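Local coordinates for acyl-CoA synthetase (AMP-forming)/AMP-acid ligase II-like protein (Dyadobacter fermentans, PDB 4GS5) that probably activates medium-chain fatty acids or similar carboxylic acids with ATP and joins them to coenzyme A, at residues A[335-338]-A[342-345]; A[298-303]-A[310-315]; A[215-220]-A[247-252]; A[256-261]-A[322-327]. All coordinates share one frame; numbering follows the deposited sequence.

Contact 1: A[335-338]-A[342-345]; sequences FAKT and KIDK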
loop_
_atom_site.group_PDB
_atom_site.type_symbol
_atom_site.label_atom_id
_atom_site.label_comp_id
_atom_site.label_asym_id
_atom_site.label_seq_id
_atom_site.Cartn_x
_atom_site.Cartn_y
_atom_site.Cartn_z
ATOM N N PHE A 335 -2.417 31.662 -15.518
ATOM C CA PHE A 335 -2.260 30.763 -14.383
ATOM C C PHE A 335 -0.934 31.053 -13.699
ATOM O O PHE A 335 0.068 31.265 -14.365
ATOM C CB PHE A 335 -2.287 29.301 -14.823
ATOM C CG PHE A 335 -3.659 28.789 -15.163
ATOM C CD1 PHE A 335 -4.790 29.574 -14.946
ATOM C CD2 PHE A 335 -3.820 27.510 -15.686
ATOM C CE1 PHE A 335 -6.061 29.095 -15.261
ATOM C CE2 PHE A 335 -5.082 27.021 -16.000
ATOM C CZ PHE A 335 -6.206 27.818 -15.789
ATOM N N ALA A 336 -0.941 31.059 -12.372
ATOM C CA ALA A 336 0.287 31.169 -11.595
ATOM C C ALA A 336 1.095 29.897 -11.751
ATOM O O ALA A 336 0.541 28.797 -11.800
ATOM C CB ALA A 336 -0.027 31.412 -10.131
ATOM N N LYS A 337 2.413 30.042 -11.829
ATOM C CA LYS A 337 3.264 28.881 -12.020
ATOM C C LYS A 337 4.358 28.779 -10.967
ATOM O O LYS A 337 4.891 29.792 -10.509
ATOM C CB LYS A 337 3.848 28.870 -13.431
ATOM C CG LYS A 337 3.188 27.846 -14.325
ATOM C CD LYS A 337 2.878 28.419 -15.687
ATOM C CE LYS A 337 1.951 27.490 -16.451
ATOM N NZ LYS A 337 1.464 28.119 -17.710
ATOM N N THR A 338 4.666 27.549 -10.577
ATOM C CA THR A 338 5.721 27.281 -9.609
ATOM C C THR A 338 7.088 27.530 -10.241
ATOM O O THR A 338 7.179 28.044 -11.358
ATOM C CB THR A 338 5.673 25.830 -9.131
ATOM O OG1 THR A 338 6.086 24.970 -10.199
ATOM C CG2 THR A 338 4.256 25.457 -8.690
ATOM N N LYS A 342 4.991 24.371 -13.024
ATOM C CA LYS A 342 3.726 23.697 -12.820
ATOM C C LYS A 342 2.688 24.727 -12.384
ATOM O O LYS A 342 3.020 25.720 -11.725
ATOM C CB LYS A 342 3.894 22.593 -11.774
ATOM C CG LYS A 342 5.050 21.653 -12.101
ATOM C CD LYS A 342 5.279 20.632 -11.010
ATOM C CE LYS A 342 6.485 19.747 -11.341
ATOM N NZ LYS A 342 6.693 18.704 -10.283
ATOM N N ILE A 343 1.440 24.510 -12.775
ATOM C CA ILE A 343 0.361 25.379 -12.332
ATOM C C ILE A 343 0.322 25.379 -10.810
ATOM O O ILE A 343 0.185 24.328 -10.188
ATOM C CB ILE A 343 -1.007 24.902 -12.873
ATOM C CG1 ILE A 343 -1.012 24.935 -14.401
ATOM C CG2 ILE A 343 -2.153 25.772 -12.327
ATOM C CD1 ILE A 343 -2.146 24.148 -15.021
ATOM N N ASP A 344 0.469 26.550 -10.206
ATOM C CA ASP A 344 0.161 26.676 -8.793
ATOM C C ASP A 344 -1.339 26.916 -8.717
ATOM O O ASP A 344 -1.796 28.053 -8.867
ATOM C CB ASP A 344 0.909 27.849 -8.174
ATOM C CG ASP A 344 0.827 27.861 -6.652
ATOM O OD1 ASP A 344 -0.188 27.389 -6.093
ATOM O OD2 ASP A 344 1.778 28.352 -6.014
ATOM N N LYS A 345 -2.105 25.851 -8.504
ATOM C CA LYS A 345 -3.562 25.957 -8.515
ATOM C C LYS A 345 -4.082 26.796 -7.361
ATOM O O LYS A 345 -4.918 27.679 -7.558
ATOM C CB LYS A 345 -4.205 24.574 -8.517
ATOM C CG LYS A 345 -3.852 23.778 -9.763
ATOM C CD LYS A 345 -4.444 22.385 -9.729
ATOM C CE LYS A 345 -3.908 21.549 -10.892
ATOM N NZ LYS A 345 -4.349 20.138 -10.795
#
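K337 and I343 form the single antiparallel bridge of a tight, hairpin-like loop near the C terminus, as a non-hydrogen-bonded pair with their CA atoms 4.6 Å apart. Backbone bonds flank this pair. T338 N gives a nearly straight bond (167°) to K342 O, 2.7 Å away and in the carbonyl plane, whereas D344 N reaches A336 O at 2.8 Å from above that carbonyl's plane. The close approach also brings K337 CA to 3.2 Å from K342 O, a CA-H...O contact on an oxygen already gripped by T338 N.

The polar side chain that carries the contact is T338. With chi1 at 71°, its OG1 lies between backbone N and carbonyl carbon and accepts the K342 N-H at 3.1 Å, while also bonding to T340 OG1 in the turn. Threonine suits the place because its hydroxyl sits on CB itself, short enough to reach K342 N, while CG2 rests beside K342 O (3.3 Å). A valine in its place would probably leave K342 N without its acceptor and T340 without its hydroxyl mate, freeing the turn to move.

The apolar part is small: I343 CD1 slants against F335 CD2 at 3.8 Å. F335 also stacks edge-to-face on F283 of strand 282-289, and I343 touches the same residue. D344, for its part, is the N-cap of helix 345-351, its OD1 accepting from A347 N, and the methyl of A336 rests on that helix.

Contact 2: A[298-303]-A[310-315]; sequences LVIENA and ERLTAE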
loop_
_atom_site.group_PDB
_atom_site.type_symbol
_atom_site.label_atom_id
_atom_site.label_comp_id
_atom_site.label_asym_id
_atom_site.label_seq_id
_atom_site.Cartn_x
_atom_site.Cartn_y
_atom_site.Cartn_z
ATOM N N LEU A 298 -14.703 25.237 -11.984
ATOM C CA LEU A 298 -13.792 25.063 -13.103
ATOM C C LEU A 298 -13.023 26.359 -13.374
ATOM O O LEU A 298 -13.605 27.448 -13.434
ATOM C CB LEU A 298 -14.572 24.622 -14.348
ATOM C CG LEU A 298 -13.807 24.448 -15.654
ATOM C CD1 LEU A 298 -12.726 23.377 -15.516
ATOM C CD2 LEU A 298 -14.785 24.101 -16.764
ATOM N N VAL A 299 -11.709 26.240 -13.530
ATOM C CA VAL A 299 -10.852 27.395 -13.806
ATOM C C VAL A 299 -10.193 27.230 -15.178
ATOM O O VAL A 299 -9.573 26.197 -15.464
ATOM C CB VAL A 299 -9.740 27.535 -12.760
ATOM C CG1 VAL A 299 -8.990 28.828 -12.980
ATOM C CG2 VAL A 299 -10.305 27.453 -11.350
ATOM N N ILE A 300 -10.320 28.250 -16.016
ATOM C CA ILE A 300 -9.820 28.208 -17.384
ATOM C C ILE A 300 -8.864 29.375 -17.611
ATOM O O ILE A 300 -9.101 30.474 -17.113
ATOM C CB ILE A 300 -10.991 28.308 -18.384
ATOM C CG1 ILE A 300 -11.962 27.141 -18.181
ATOM C CG2 ILE A 300 -10.492 28.346 -19.821
ATOM C CD1 ILE A 300 -13.122 27.149 -19.156
ATOM N N GLU A 301 -7.790 29.140 -18.359
ATOM C CA GLU A 301 -6.810 30.188 -18.662
ATOM C C GLU A 301 -7.164 30.951 -19.940
ATOM O O GLU A 301 -7.400 30.344 -20.983
ATOM C CB GLU A 301 -5.411 29.592 -18.796
ATOM C CG GLU A 301 -4.294 30.629 -18.935
ATOM C CD GLU A 301 -2.910 29.989 -18.970
ATOM O OE1 GLU A 301 -2.711 29.035 -19.758
ATOM O OE2 GLU A 301 -2.026 30.435 -18.205
ATOM N N ASN A 302 -7.185 32.279 -19.849
ATOM C CA ASN A 302 -7.592 33.136 -20.967
ATOM C C ASN A 302 -9.092 33.076 -21.233
ATOM O O ASN A 302 -9.703 32.009 -21.150
ATOM C CB ASN A 302 -6.825 32.785 -22.246
ATOM C CG ASN A 302 -5.329 32.947 -22.093
ATOM O OD1 ASN A 302 -4.855 33.920 -21.501
ATOM N ND2 ASN A 302 -4.571 31.989 -22.621
ATOM N N ALA A 303 -9.683 34.222 -21.564
ATOM C CA ALA A 303 -11.119 34.288 -21.820
ATOM C C ALA A 303 -11.497 33.514 -23.075
ATOM O O ALA A 303 -10.666 33.299 -23.960
ATOM C CB ALA A 303 -11.580 35.742 -21.934
ATOM N N GLU A 310 -20.766 28.639 -23.800
ATOM C CA GLU A 310 -22.083 28.002 -23.762
ATOM C C GLU A 310 -22.054 26.557 -24.265
ATOM O O GLU A 310 -22.644 25.668 -23.640
ATOM C CB GLU A 310 -23.101 28.816 -24.562
ATOM C CG GLU A 310 -23.790 29.901 -23.754
ATOM C CD GLU A 310 -24.682 30.805 -24.605
ATOM O OE1 GLU A 310 -24.935 30.480 -25.790
ATOM O OE2 GLU A 310 -25.127 31.850 -24.083
ATOM N N ARG A 311 -21.384 26.321 -25.393
ATOM C CA ARG A 311 -21.188 24.959 -25.881
ATOM C C ARG A 311 -20.494 24.125 -24.808
ATOM O O ARG A 311 -20.884 22.992 -24.529
ATOM C CB ARG A 311 -20.345 24.930 -27.160
ATOM C CG ARG A 311 -21.113 25.202 -28.445
ATOM C CD ARG A 311 -20.380 24.630 -29.657
ATOM N NE ARG A 311 -20.471 23.170 -29.703
ATOM C CZ ARG A 311 -20.000 22.413 -30.690
ATOM N NH1 ARG A 311 -19.391 22.974 -31.728
ATOM N NH2 ARG A 311 -20.135 21.091 -30.640
ATOM N N LEU A 312 -19.455 24.696 -24.212
ATOM C CA LEU A 312 -18.654 23.971 -23.241
ATOM C C LEU A 312 -19.518 23.568 -22.060
ATOM O O LEU A 312 -19.557 22.397 -21.665
ATOM C CB LEU A 312 -17.498 24.834 -22.756
ATOM C CG LEU A 312 -16.781 24.207 -21.568
ATOM C CD1 LEU A 312 -16.082 22.914 -21.995
ATOM C CD2 LEU A 312 -15.809 25.205 -20.966
ATOM N N THR A 313 -20.199 24.556 -21.499
ATOM C CA THR A 313 -21.067 24.347 -20.352
ATOM C C THR A 313 -22.075 23.229 -20.612
ATOM O O THR A 313 -22.241 22.325 -19.784
ATOM C CB THR A 313 -21.804 25.645 -19.984
ATOM O OG1 THR A 313 -20.857 26.606 -19.498
ATOM C CG2 THR A 313 -22.864 25.387 -18.917
ATOM N N ALA A 314 -22.736 23.288 -21.765
ATOM C CA ALA A 314 -23.760 22.304 -22.112
ATOM C C ALA A 314 -23.189 20.897 -22.303
ATOM O O ALA A 314 -23.756 19.916 -21.814
ATOM C CB ALA A 314 -24.541 22.748 -23.359
ATOM N N GLU A 315 -22.074 20.796 -23.018
ATOM C CA GLU A 315 -21.445 19.497 -23.260
ATOM C C GLU A 315 -21.011 18.831 -21.952
ATOM O O GLU A 315 -21.167 17.619 -21.786
ATOM C CB GLU A 315 -20.258 19.633 -24.223
ATOM C CG GLU A 315 -19.310 18.436 -24.246
ATOM C CD GLU A 315 -19.828 17.261 -25.060
ATOM O OE1 GLU A 315 -21.025 17.268 -25.432
ATOM O OE2 GLU A 315 -19.029 16.331 -25.330
#
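I300 and L312 make a purely apolar contact in the buried core of the C-terminal part of the chain, where strand 295-301 is covered by helix 306-319. Their side chains reach toward each other tip to tip, I300 CD1 standing 3.8 Å from L312 CD2. The isoleucine can bridge the gap because its chain is extended, chi2 -178°, which carries CD1 toward the helix. L312 answers from the helix with CG anti to its backbone N (chi1 170°), and its CD2 branch does the touching. L298, two residues from I300 on the same strand face, adds a looser approach, CD2 to L312 CD2 at 4.5 Å.

The arrangement belongs to a beta-alpha-beta unit: strand 295-301 leads into helix 306-319, and the chain returns as strand 329-332, which lies parallel to the first and next to it. Branched aliphatic residues suit the interface, since strand and helix backbones stay far apart, the closest CA pair being L298 and T313 at 10.3 Å, and bulky branched side chains from both elements are needed to fill the distance. L312 also packs on V272 and F273 of helix 262-276, while I329 of the return strand lies against both L298 and I300. V299, on the reverse face, touches F335 and F283 instead.

Contact 3: A[215-220]-A[247-252]; sequences RGCLHI and GRADNV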
loop_
_atom_site.group_PDB
_atom_site.type_symbol
_atom_site.label_atom_id
_atom_site.label_comp_id
_atom_site.label_asym_id
_atom_site.label_seq_id
_atom_site.Cartn_x
_atom_site.Cartn_y
_atom_site.Cartn_z
ATOM N N ARG A 215 -7.568 16.462 8.477
ATOM C CA ARG A 215 -7.752 16.313 7.032
ATOM C C ARG A 215 -8.538 15.048 6.711
ATOM O O ARG A 215 -9.016 14.864 5.586
ATOM C CB ARG A 215 -6.400 16.262 6.316
ATOM C CG ARG A 215 -5.504 17.481 6.542
ATOM C CD ARG A 215 -4.106 17.221 5.988
ATOM N NE ARG A 215 -3.494 16.041 6.599
ATOM C CZ ARG A 215 -2.474 15.369 6.074
ATOM N NH1 ARG A 215 -1.975 14.311 6.700
ATOM N NH2 ARG A 215 -1.955 15.752 4.919
ATOM N N GLY A 216 -8.660 14.177 7.705
ATOM C CA GLY A 216 -9.226 12.860 7.503
ATOM C C GLY A 216 -8.181 11.822 7.113
ATOM O O GLY A 216 -8.527 10.763 6.595
ATOM N N CYS A 217 -6.904 12.125 7.354
ATOM C CA CYS A 217 -5.807 11.214 7.011
ATOM C C CYS A 217 -5.396 10.319 8.187
ATOM O O CYS A 217 -5.275 10.774 9.327
ATOM C CB CYS A 217 -4.579 11.998 6.543
ATOM S SG CYS A 217 -4.728 12.811 4.934
ATOM N N LEU A 218 -5.117 9.062 7.882
ATOM C CA LEU A 218 -4.833 8.061 8.904
ATOM C C LEU A 218 -3.555 8.355 9.677
ATOM O O LEU A 218 -2.498 8.657 9.093
ATOM C CB LEU A 218 -4.710 6.685 8.254
ATOM C CG LEU A 218 -4.459 5.471 9.161
ATOM C CD1 LEU A 218 -5.624 5.266 10.133
ATOM C CD2 LEU A 218 -4.260 4.219 8.305
ATOM N N HIS A 219 -3.646 8.274 10.995
ATOM C CA HIS A 219 -2.426 8.146 11.792
ATOM C C HIS A 219 -2.468 6.881 12.651
ATOM O O HIS A 219 -3.540 6.430 13.068
ATOM C CB HIS A 219 -2.172 9.385 12.642
ATOM C CG HIS A 219 -3.254 9.668 13.629
ATOM N ND1 HIS A 219 -3.472 8.882 14.740
ATOM C CD2 HIS A 219 -4.194 10.645 13.669
ATOM C CE1 HIS A 219 -4.493 9.366 15.425
ATOM N NE2 HIS A 219 -4.944 10.441 14.799
ATOM N N ILE A 220 -1.301 6.297 12.900
ATOM C CA ILE A 220 -1.232 5.091 13.708
ATOM C C ILE A 220 -0.091 5.164 14.713
ATOM O O ILE A 220 0.881 5.914 14.527
ATOM C CB ILE A 220 -1.104 3.790 12.846
ATOM C CG1 ILE A 220 0.178 3.795 12.023
ATOM C CG2 ILE A 220 -2.344 3.593 11.929
ATOM C CD1 ILE A 220 0.100 4.628 10.745
ATOM N N GLY A 247 -8.175 8.011 -0.746
ATOM C CA GLY A 247 -7.316 8.754 -1.658
ATOM C C GLY A 247 -6.267 9.641 -0.979
ATOM O O GLY A 247 -5.784 9.319 0.107
ATOM N N ARG A 248 -5.906 10.744 -1.633
ATOM C CA ARG A 248 -5.005 11.751 -1.062
ATOM C C ARG A 248 -5.757 13.037 -0.744
ATOM O O ARG A 248 -6.543 13.533 -1.563
ATOM C CB ARG A 248 -3.860 12.045 -2.032
ATOM C CG ARG A 248 -3.069 10.830 -2.371
ATOM C CD ARG A 248 -2.087 10.479 -1.254
ATOM N NE ARG A 248 -1.097 11.531 -1.064
ATOM C CZ ARG A 248 0.117 11.330 -0.565
ATOM N NH1 ARG A 248 0.494 10.106 -0.211
ATOM N NH2 ARG A 248 0.954 12.349 -0.426
ATOM N N ALA A 249 -5.520 13.578 0.449
ATOM C CA ALA A 249 -6.400 14.607 1.027
ATOM C C ALA A 249 -6.778 15.766 0.091
ATOM O O ALA A 249 -7.957 16.158 -0.008
ATOM C CB ALA A 249 -5.801 15.145 2.318
ATOM N N ASP A 250 -5.776 16.309 -0.591
ATOM C CA ASP A 250 -5.964 17.498 -1.405
ATOM C C ASP A 250 -6.524 17.165 -2.775
ATOM O O ASP A 250 -6.737 18.054 -3.595
ATOM C CB ASP A 250 -4.638 18.245 -1.562
ATOM C CG ASP A 250 -4.110 18.778 -0.244
ATOM O OD1 ASP A 250 -4.395 19.953 0.079
ATOM O OD2 ASP A 250 -3.414 18.023 0.470
ATOM N N ASN A 251 -6.765 15.885 -3.030
ATOM C CA ASN A 251 -7.271 15.483 -4.339
ATOM C C ASN A 251 -8.748 15.043 -4.319
ATOM O O ASN A 251 -9.315 14.687 -5.363
ATOM C CB ASN A 251 -6.386 14.368 -4.921
ATOM C CG ASN A 251 -6.716 14.059 -6.370
ATOM O OD1 ASN A 251 -7.122 14.942 -7.132
ATOM N ND2 ASN A 251 -6.562 12.798 -6.754
ATOM N N VAL A 252 -9.359 15.059 -3.134
ATOM C CA VAL A 252 -10.739 14.602 -2.975
ATOM C C VAL A 252 -11.534 15.672 -2.236
ATOM O O VAL A 252 -11.078 16.213 -1.222
ATOM C CB VAL A 252 -10.834 13.268 -2.208
ATOM C CG1 VAL A 252 -12.265 12.761 -2.221
ATOM C CG2 VAL A 252 -9.916 12.199 -2.831
HETATM O O HOH W 1 -2.378 17.860 2.847
#
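R215 and A249 bring the backbones nearest here, with CA atoms 6.4 Å apart, where the turn before strand 217-221 passes the chain just after strand 242-248. The direct contact is made by a single methyl group: A249 CB lies 3.7 Å from C217 SG and 4.2 Å from R215 CB, so a small residue suits the place. G216, between the two partners, has backbone angles (89°/18°) at which a side chain would jam against the preceding carbonyl oxygen.

C217 SG has a second role. The R215 chain bends at chi3 (-58°) and lays its guanidinium over the sulfur, which sits 3.5 Å above the centre of the plane. The rim of that group is held by polar partners: NE forms a salt bridge with D213, and NH2 bonds to N233. NH2 also donates to a water 3.0 Å away in the guanidinium plane, which in turn donates to D250 OD2 at 2.6 Å. The two opposite charges thus meet through water.

G247 to D250 match the GRxD part of the eighth core motif of this enzyme family, whose aspartate position in relatives is the hinge between the two domains. Strand 230-238 runs between strands 217-221 and 242-248, and its L235 packs against A249, while N251 packs on V261 and V252 on K259 of strand 258-261.

Contact 4: A[256-261]-A[322-327]; sequences GGVKIV and TYENPK. With EDO (1,2-ethanediol), chain Y.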
loop_
_atom_site.group_PDB
_atom_site.type_symbol
_atom_site.label_atom_id
_atom_site.label_comp_id
_atom_site.label_asym_id
_atom_site.label_seq_id
_atom_site.Cartn_x
_atom_site.Cartn_y
_atom_site.Cartn_z
ATOM N N GLY A 256 -21.891 18.109 -0.922
ATOM C CA GLY A 256 -23.188 17.562 -0.557
ATOM C C GLY A 256 -23.147 16.078 -0.203
ATOM O O GLY A 256 -24.066 15.334 -0.557
ATOM N N GLY A 257 -22.099 15.651 0.505
ATOM C CA GLY A 257 -21.915 14.251 0.857
ATOM C C GLY A 257 -21.452 13.346 -0.284
ATOM O O GLY A 257 -21.271 12.139 -0.104
ATOM N N VAL A 258 -21.264 13.907 -1.472
ATOM C CA VAL A 258 -20.725 13.121 -2.580
ATOM C C VAL A 258 -19.204 13.382 -2.737
ATOM O O VAL A 258 -18.770 14.515 -2.941
ATOM C CB VAL A 258 -21.438 13.430 -3.909
ATOM C CG1 VAL A 258 -20.717 12.730 -5.070
ATOM C CG2 VAL A 258 -22.906 12.970 -3.851
ATOM N N LYS A 259 -18.399 12.333 -2.615
ATOM C CA LYS A 259 -16.955 12.490 -2.741
ATOM C C LYS A 259 -16.563 12.534 -4.216
ATOM O O LYS A 259 -16.958 11.670 -5.001
ATOM C CB LYS A 259 -16.228 11.346 -2.028
ATOM C CG LYS A 259 -15.776 11.672 -0.610
ATOM C CD LYS A 259 -16.896 11.610 0.402
ATOM C CE LYS A 259 -16.376 11.957 1.812
ATOM N NZ LYS A 259 -15.637 10.831 2.478
ATOM N N ILE A 260 -15.777 13.542 -4.576
ATOM C CA ILE A 260 -15.340 13.747 -5.953
ATOM C C ILE A 260 -13.816 13.862 -6.024
ATOM O O ILE A 260 -13.210 14.677 -5.315
ATOM C CB ILE A 260 -15.950 15.051 -6.527
ATOM C CG1 ILE A 260 -17.470 14.901 -6.654
ATOM C CG2 ILE A 260 -15.352 15.386 -7.896
ATOM C CD1 ILE A 260 -18.164 16.278 -6.878
ATOM N N VAL A 261 -13.209 13.056 -6.884
ATOM C CA VAL A 261 -11.752 13.054 -7.053
ATOM C C VAL A 261 -11.402 14.072 -8.142
ATOM O O VAL A 261 -11.871 13.954 -9.280
ATOM C CB VAL A 261 -11.228 11.652 -7.428
ATOM C CG1 VAL A 261 -9.685 11.641 -7.499
ATOM C CG2 VAL A 261 -11.724 10.588 -6.435
ATOM N N THR A 322 -25.456 16.234 -12.446
ATOM C CA THR A 322 -25.504 17.581 -11.898
ATOM C C THR A 322 -24.683 17.663 -10.607
ATOM O O THR A 322 -24.096 18.703 -10.307
ATOM C CB THR A 322 -26.970 18.059 -11.667
ATOM O OG1 THR A 322 -26.966 19.386 -11.137
ATOM C CG2 THR A 322 -27.707 17.131 -10.696
ATOM N N TYR A 323 -24.624 16.573 -9.848
ATOM C CA TYR A 323 -23.887 16.601 -8.589
ATOM C C TYR A 323 -22.361 16.684 -8.789
ATOM O O TYR A 323 -21.643 17.095 -7.867
ATOM C CB TYR A 323 -24.234 15.392 -7.715
ATOM C CG TYR A 323 -25.681 15.343 -7.300
ATOM C CD1 TYR A 323 -26.165 16.182 -6.304
ATOM C CD2 TYR A 323 -26.574 14.476 -7.923
ATOM C CE1 TYR A 323 -27.499 16.146 -5.931
ATOM C CE2 TYR A 323 -27.906 14.430 -7.552
ATOM C CZ TYR A 323 -28.362 15.261 -6.557
ATOM O OH TYR A 323 -29.695 15.228 -6.182
ATOM N N GLU A 324 -21.874 16.274 -9.967
ATOM C CA GLU A 324 -20.430 16.303 -10.267
ATOM C C GLU A 324 -20.037 17.323 -11.348
ATOM O O GLU A 324 -18.917 17.306 -11.871
ATOM C CB GLU A 324 -19.929 14.890 -10.615
ATOM C CG GLU A 324 -20.185 13.931 -9.459
ATOM C CD GLU A 324 -19.714 12.524 -9.709
ATOM O OE1 GLU A 324 -18.859 12.307 -10.600
ATOM O OE2 GLU A 324 -20.206 11.636 -8.986
ATOM N N ASN A 325 -20.978 18.207 -11.656
ATOM C CA ASN A 325 -20.826 19.277 -12.631
ATOM C C ASN A 325 -20.258 20.524 -11.926
ATOM O O ASN A 325 -20.791 20.946 -10.899
ATOM C CB ASN A 325 -22.226 19.573 -13.195
ATOM C CG ASN A 325 -22.204 20.504 -14.379
ATOM O OD1 ASN A 325 -21.157 20.748 -14.972
ATOM N ND2 ASN A 325 -23.371 21.040 -14.733
ATOM N N PRO A 326 -19.170 21.113 -12.460
ATOM C CA PRO A 326 -18.643 22.361 -11.879
ATOM C C PRO A 326 -19.751 23.412 -11.761
ATOM O O PRO A 326 -20.484 23.614 -12.729
ATOM C CB PRO A 326 -17.610 22.818 -12.912
ATOM C CG PRO A 326 -17.154 21.525 -13.582
ATOM C CD PRO A 326 -18.353 20.622 -13.589
ATOM N N LYS A 327 -19.861 24.073 -10.611
ATOM C CA LYS A 327 -20.991 24.980 -10.349
ATOM C C LYS A 327 -20.696 26.408 -10.776
ATOM O O LYS A 327 -21.550 27.294 -10.687
ATOM C CB LYS A 327 -21.365 24.962 -8.868
ATOM C CG LYS A 327 -21.666 23.582 -8.324
ATOM C CD LYS A 327 -22.973 23.043 -8.863
ATOM C CE LYS A 327 -23.201 21.613 -8.406
ATOM N NZ LYS A 327 -24.496 21.105 -8.924
HETATM C C1 EDO Y . -20.388 8.696 -7.495
HETATM O O1 EDO Y . -20.405 8.482 -6.082
HETATM C C2 EDO Y . -19.052 9.265 -7.930
HETATM O O2 EDO Y . -18.951 9.161 -9.352
#
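I260 and E324 meet where the small beta hairpin 252-255/258-261, part of the eighth core motif region of adenylate-forming enzymes, packs against the loop between helix 306-319 and strand 329-332. The hairpin turns through G256 and G257, both at positive phi, which residues with a side chain adopt less readily.

The side chain of E324 carries one half of the contact, that of I260 much of the other. From CB, chi1 of -59° sets CG anti to the carbonyl carbon, and this methylene lies across the isoleucine, 4.0 Å from both I260 CG1 and I260 CD1. Beyond it the chain runs extended, so that CD and the oxygens pass across V258, at about a right angle to its side chain; OE2, whose place is less sure, is modelled 4.1 Å from V258 CG1. Glutamate fits because its aliphatic part covers a hydrophobic residue while its carboxylate goes toward the surface. The bond from OE2 to a crystallisation ethanediol is weak and doubtful.

Shortened to an alanine, this residue would probably leave I260 CG1 and CD1 uncovered, with a gap where the glutamate methylene now lies.

I260 CD1 has another neighbour in Y323 O at 3.7 Å, and on its own side I260 packs on I253 of the hairpin. The loop is tied within itself as well: K327 NZ bonds to T322 O at 2.8 Å, coming in from above the plane of that carbonyl.

Overall arrangement
Contact 2 is the fully buried one, and its chemistry is entirely aliphatic; contact 1 lies at the surface and depends on backbone bonds and one threonine hydroxyl, while contacts 3 and 4 are partly buried and mix methyl packing with charged groups nearer the solvent. Contact 1 leans on strand 295-301, whose other face carries contact 2: F335 packs on V299, and its N probably bonds to E301 OE2. Contact 4 meets contact 2 through P326 on L298, where the loop of contact 4 passes strand 295-301 on its way to strand 329-332. Contact 3, the closest to the chain's centre, joins contact 4 where N251 and V252 lie against strand 258-261, consistent with the passage between domains.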